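Local coordinates for protein cysteine hydrolase (PDB 6V98) that acts as a type VI secretion system effector of Vibrio cholerae, probably a cysteine hydrolase related to the clan CA peptidases, at residues Arg131-Met134 with Asp135-Asn138; Ile157-Ala160 with Asp161-Leu165. All blocks are in the same frame, centred on the assembly; numbering follows the deposited sequence.

Contact 1: Arg131-Met134 with Asp135-Asn138; sequences RGKM and DLNN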
loop_
_atom_site.group_PDB
_atom_site.type_symbol
_atom_site.label_atom_id
_atom_site.label_comp_id
_atom_site.label_asym_id
_atom_site.label_seq_id
_atom_site.Cartn_x
_atom_site.Cartn_y
_atom_site.Cartn_z
ATOM N N ARG A 131 -2.415 -9.936 -7.849
ATOM C CA ARG A 131 -2.680 -10.225 -9.255
ATOM C C ARG A 131 -4.099 -10.756 -9.442
ATOM O O ARG A 131 -4.757 -10.454 -10.443
ATOM C CB ARG A 131 -1.665 -11.227 -9.796
ATOM C CG ARG A 131 -0.238 -10.689 -9.934
ATOM C CD ARG A 131 0.647 -11.656 -10.715
ATOM N NE ARG A 131 1.116 -12.784 -9.906
ATOM C CZ ARG A 131 0.535 -13.983 -9.867
ATOM N NH1 ARG A 131 -0.550 -14.227 -10.591
ATOM N NH2 ARG A 131 1.041 -14.942 -9.099
ATOM N N GLY A 132 -4.585 -11.541 -8.481
ATOM C CA GLY A 132 -5.951 -12.041 -8.559
ATOM C C GLY A 132 -6.983 -10.931 -8.472
ATOM O O GLY A 132 -7.967 -10.927 -9.215
ATOM N N LYS A 133 -6.763 -9.963 -7.583
ATOM C CA LYS A 133 -7.682 -8.839 -7.503
ATOM C C LYS A 133 -7.601 -7.983 -8.761
ATOM O O LYS A 133 -8.624 -7.484 -9.250
ATOM C CB LYS A 133 -7.382 -8.012 -6.256
ATOM C CG LYS A 133 -7.758 -8.670 -4.946
ATOM C CD LYS A 133 -9.182 -9.209 -4.971
ATOM C CE LYS A 133 -9.674 -9.560 -3.577
ATOM N NZ LYS A 133 -10.748 -10.592 -3.626
ATOM N N MET A 134 -6.403 -7.825 -9.322
ATOM C CA MET A 134 -6.306 -7.077 -10.569
ATOM C C MET A 134 -7.034 -7.788 -11.703
ATOM O O MET A 134 -7.636 -7.127 -12.557
ATOM C CB MET A 134 -4.849 -6.822 -10.942
ATOM C CG MET A 134 -4.727 -5.772 -12.038
ATOM S SD MET A 134 -3.161 -4.916 -11.967
ATOM C CE MET A 134 -2.060 -6.320 -12.168
ATOM N N ASP A 135 -7.027 -9.128 -11.706
ATOM C CA ASP A 135 -7.780 -9.886 -12.707
ATOM C C ASP A 135 -9.279 -9.615 -12.655
ATOM O O ASP A 135 -9.990 -9.944 -13.613
ATOM C CB ASP A 135 -7.546 -11.395 -12.537
ATOM C CG ASP A 135 -6.151 -11.825 -12.951
ATOM O OD1 ASP A 135 -5.457 -11.027 -13.615
ATOM O OD2 ASP A 135 -5.749 -12.958 -12.610
ATOM N N LEU A 136 -9.784 -9.036 -11.572
ATOM C CA LEU A 136 -11.204 -8.724 -11.457
ATOM C C LEU A 136 -11.578 -7.364 -12.037
ATOM O O LEU A 136 -12.759 -6.998 -12.005
ATOM C CB LEU A 136 -11.637 -8.775 -9.994
ATOM C CG LEU A 136 -11.587 -10.153 -9.336
ATOM C CD1 LEU A 136 -11.910 -10.010 -7.847
ATOM C CD2 LEU A 136 -12.563 -11.103 -10.026
ATOM N N ASN A 137 -10.615 -6.608 -12.567
ATOM C CA ASN A 137 -10.901 -5.231 -12.955
ATOM C C ASN A 137 -12.010 -5.140 -13.993
ATOM O O ASN A 137 -12.778 -4.171 -13.989
ATOM C CB ASN A 137 -9.640 -4.549 -13.498
ATOM C CG ASN A 137 -8.772 -3.934 -12.398
ATOM O OD1 ASN A 137 -9.155 -3.889 -11.236
ATOM N ND2 ASN A 137 -7.598 -3.428 -12.788
ATOM N N ASN A 138 -12.093 -6.113 -14.900
ATOM C CA ASN A 138 -13.117 -6.136 -15.939
ATOM C C ASN A 138 -14.261 -7.089 -15.622
ATOM O O ASN A 138 -15.108 -7.330 -16.490
ATOM C CB ASN A 138 -12.516 -6.538 -17.289
ATOM C CG ASN A 138 -11.271 -5.752 -17.653
ATOM O OD1 ASN A 138 -11.108 -4.600 -17.260
ATOM N ND2 ASN A 138 -10.393 -6.373 -18.438
HETATM O O HOH W 1 -10.427 -5.460 -9.296
#
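R131 and D135 share the one i to i+4 bond across this helix end, D135 N donating to R131 O over 2.9 Å; beyond it the chain leaves helix 123-134 through a type I beta turn from M134 to N137. The spacing now shortens from four residues to three: L136 N binds K133 O at 3.0 Å, and N137 N closes the turn on M134 O, also at 3.0 Å. In both three-residue bonds the donor stands well above the carbonyl plane, 64° out of it at K133 O and 54° at M134 O, as is usual for the tighter i to i+3 spacing. K133 O takes a second donor, a water 2.7 Å away, whose other hydrogen goes to N137 OD1, so that one solvent molecule clips the N137 amide to the end of the helix. The other end of that amide, ND2, donates to V76 O in strand 75-78.

K133 and L136 run side by side in the same direction, and the K133 methylene CD lies 4.0 Å from L136 CD1. R131 O sits over the face of the D135 carboxylate, 3.2 Å from CG, so the carbonyl oxygen meets the carbon of the group and not a lone pair of OD1 or OD2. The R131 guanidinium does not answer that charge but is drawn by its NE into a salt bridge with D127, one turn earlier. M134, with CG anti to its own nitrogen (chi1 -166°), leads away from the turn to Y60 and V76 of the sheet. Near its root the side chain crosses that of N137 at a slant, M134 CG 3.8 Å from N137 ND2.

Contact 2: Ile157-Ala160 with Asp161-Leu165; sequences IDLA and DAMGL
D158 and D161 carry the two carboxylates here, their planes inclined about 50° to each other and joined by a water that donates to D158 OD1 at 2.9 Å and to D161 OD2 at 2.8 Å. The water stands over one face of the D161 carboxylate. The I157 methyl CG2 comes near the edge of that group, 3.6 Å from D161 OD2 and slightly to the other side of the plane, with I157 O also on that side. I157 and D161 thus run alongside each other. The water and K170, which forms a salt bridge with D158 OD1, probably ease the repulsion between the two acids.

After D161 and A162 the helix 154-162 ends in a Schellman motif. D161 N and A162 N still make alpha-helical bonds to I157 O and D158 O, the first nearly straight at 172°. M163 N then reaches L159 O at 2.9 Å and, more weakly, A160 O. G164 turns to positive phi (77°), its N bonding back to D161 O, and L165 N returns to A160 O at 3.1 Å. A160 O thus accepts one firm bond and one weak one.

On the apolar side, L159 CD1 meets the terminal methyl CE of M163 at 3.8 Å; M163, bent at both chi2 and chi3, curls its end back over L159. L165 CD1 lies 4.4 Å from A160 CB, a loose contact closing the same turn.

This side of the helix end packs inward: L159 rests on W129 and L130 and M163 on A126 of helix 123-134, L159 and L165 both touch L7 of strand 5-12, while I157 and D161 lean on P167 in the loop beyond.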
loop_
_atom_site.group_PDB
_atom_site.type_symbol
_atom_site.label_atom_id
_atom_site.label_comp_id
_atom_site.label_asym_id
_atom_site.label_seq_id
_atom_site.Cartn_x
_atom_site.Cartn_y
_atom_site.Cartn_z
ATOM N N ILE A 157 -6.192 -3.228 3.757
ATOM C CA ILE A 157 -6.566 -3.942 4.976
ATOM C C ILE A 157 -6.938 -5.370 4.637
ATOM O O ILE A 157 -6.520 -6.318 5.319
ATOM C CB ILE A 157 -7.727 -3.234 5.696
ATOM C CG1 ILE A 157 -7.323 -1.816 6.106
ATOM C CG2 ILE A 157 -8.179 -4.080 6.916
ATOM C CD1 ILE A 157 -8.494 -0.956 6.505
ATOM N N ASP A 158 -7.727 -5.547 3.571
ATOM C CA ASP A 158 -8.147 -6.880 3.157
ATOM C C ASP A 158 -6.949 -7.742 2.777
ATOM O O ASP A 158 -6.922 -8.942 3.078
ATOM C CB ASP A 158 -9.135 -6.782 1.988
ATOM C CG ASP A 158 -10.505 -6.223 2.408
ATOM O OD1 ASP A 158 -10.762 -6.052 3.620
ATOM O OD2 ASP A 158 -11.319 -5.942 1.515
ATOM N N LEU A 159 -5.938 -7.148 2.134
ATOM C CA LEU A 159 -4.717 -7.896 1.832
ATOM C C LEU A 159 -4.027 -8.351 3.110
ATOM O O LEU A 159 -3.622 -9.514 3.240
ATOM C CB LEU A 159 -3.757 -7.036 1.003
ATOM C CG LEU A 159 -2.353 -7.607 0.769
ATOM C CD1 LEU A 159 -2.381 -8.883 -0.043
ATOM C CD2 LEU A 159 -1.488 -6.557 0.092
ATOM N N ALA A 160 -3.843 -7.426 4.053
ATOM C CA ALA A 160 -3.131 -7.767 5.278
ATOM C C ALA A 160 -3.905 -8.805 6.069
ATOM O O ALA A 160 -3.321 -9.774 6.575
ATOM C CB ALA A 160 -2.887 -6.505 6.108
ATOM N N ASP A 161 -5.233 -8.650 6.138
ATOM C CA ASP A 161 -6.078 -9.677 6.748
ATOM C C ASP A 161 -5.854 -11.028 6.078
ATOM O O ASP A 161 -5.714 -12.058 6.751
ATOM C CB ASP A 161 -7.556 -9.283 6.641
ATOM C CG ASP A 161 -8.114 -8.675 7.930
ATOM O OD1 ASP A 161 -8.155 -9.377 8.968
ATOM O OD2 ASP A 161 -8.525 -7.495 7.895
ATOM N N ALA A 162 -5.826 -11.038 4.740
ATOM C CA ALA A 162 -5.689 -12.284 3.996
ATOM C C ALA A 162 -4.329 -12.928 4.227
ATOM O O ALA A 162 -4.206 -14.156 4.131
ATOM C CB ALA A 162 -5.920 -12.036 2.501
ATOM N N MET A 163 -3.307 -12.136 4.546
ATOM C CA MET A 163 -1.986 -12.692 4.796
ATOM C C MET A 163 -1.855 -13.257 6.207
ATOM O O MET A 163 -0.788 -13.781 6.551
ATOM C CB MET A 163 -0.900 -11.631 4.562
ATOM C CG MET A 163 -0.799 -11.069 3.135
ATOM S SD MET A 163 -0.495 -12.314 1.852
ATOM C CE MET A 163 -2.168 -12.474 1.218
ATOM N N GLY A 164 -2.899 -13.145 7.028
ATOM C CA GLY A 164 -2.811 -13.534 8.422
ATOM C C GLY A 164 -2.093 -12.545 9.313
ATOM O O GLY A 164 -1.627 -12.925 10.395
ATOM N N LEU A 165 -2.006 -11.284 8.910
ATOM C CA LEU A 165 -1.229 -10.295 9.644
ATOM C C LEU A 165 -2.042 -9.540 10.690
ATOM O O LEU A 165 -1.479 -8.701 11.402
ATOM C CB LEU A 165 -0.591 -9.309 8.667
ATOM C CG LEU A 165 0.373 -9.924 7.649
ATOM C CD1 LEU A 165 0.826 -8.863 6.644
ATOM C CD2 LEU A 165 1.573 -10.566 8.349
HETATM O O HOH W 2 -10.501 -7.744 5.963
#

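Contact 1 and contact 2 follow one another along the chain, neither enclosing nor crossing the other. Running from the N terminus, the chain completes helix 123-134 and bends at contact 1, beside strands 57-63 and 75-78. A long loop then leads to C152, modified with a dimethylarsinoyl group and just ahead of helix 154-162, a placement consistent with the nucleophile of clan CA enzymes. Contact 2 terminates that helix. Each closes only a local turn. The centres of contacts 1 and 2 are about 17 Å apart, and the nearest atoms of contacts 1 and 2 about 6 Å. Helix 123-134 ends in contact 1 and its earlier turns pack against contact 2, bringing the two consecutive helices together.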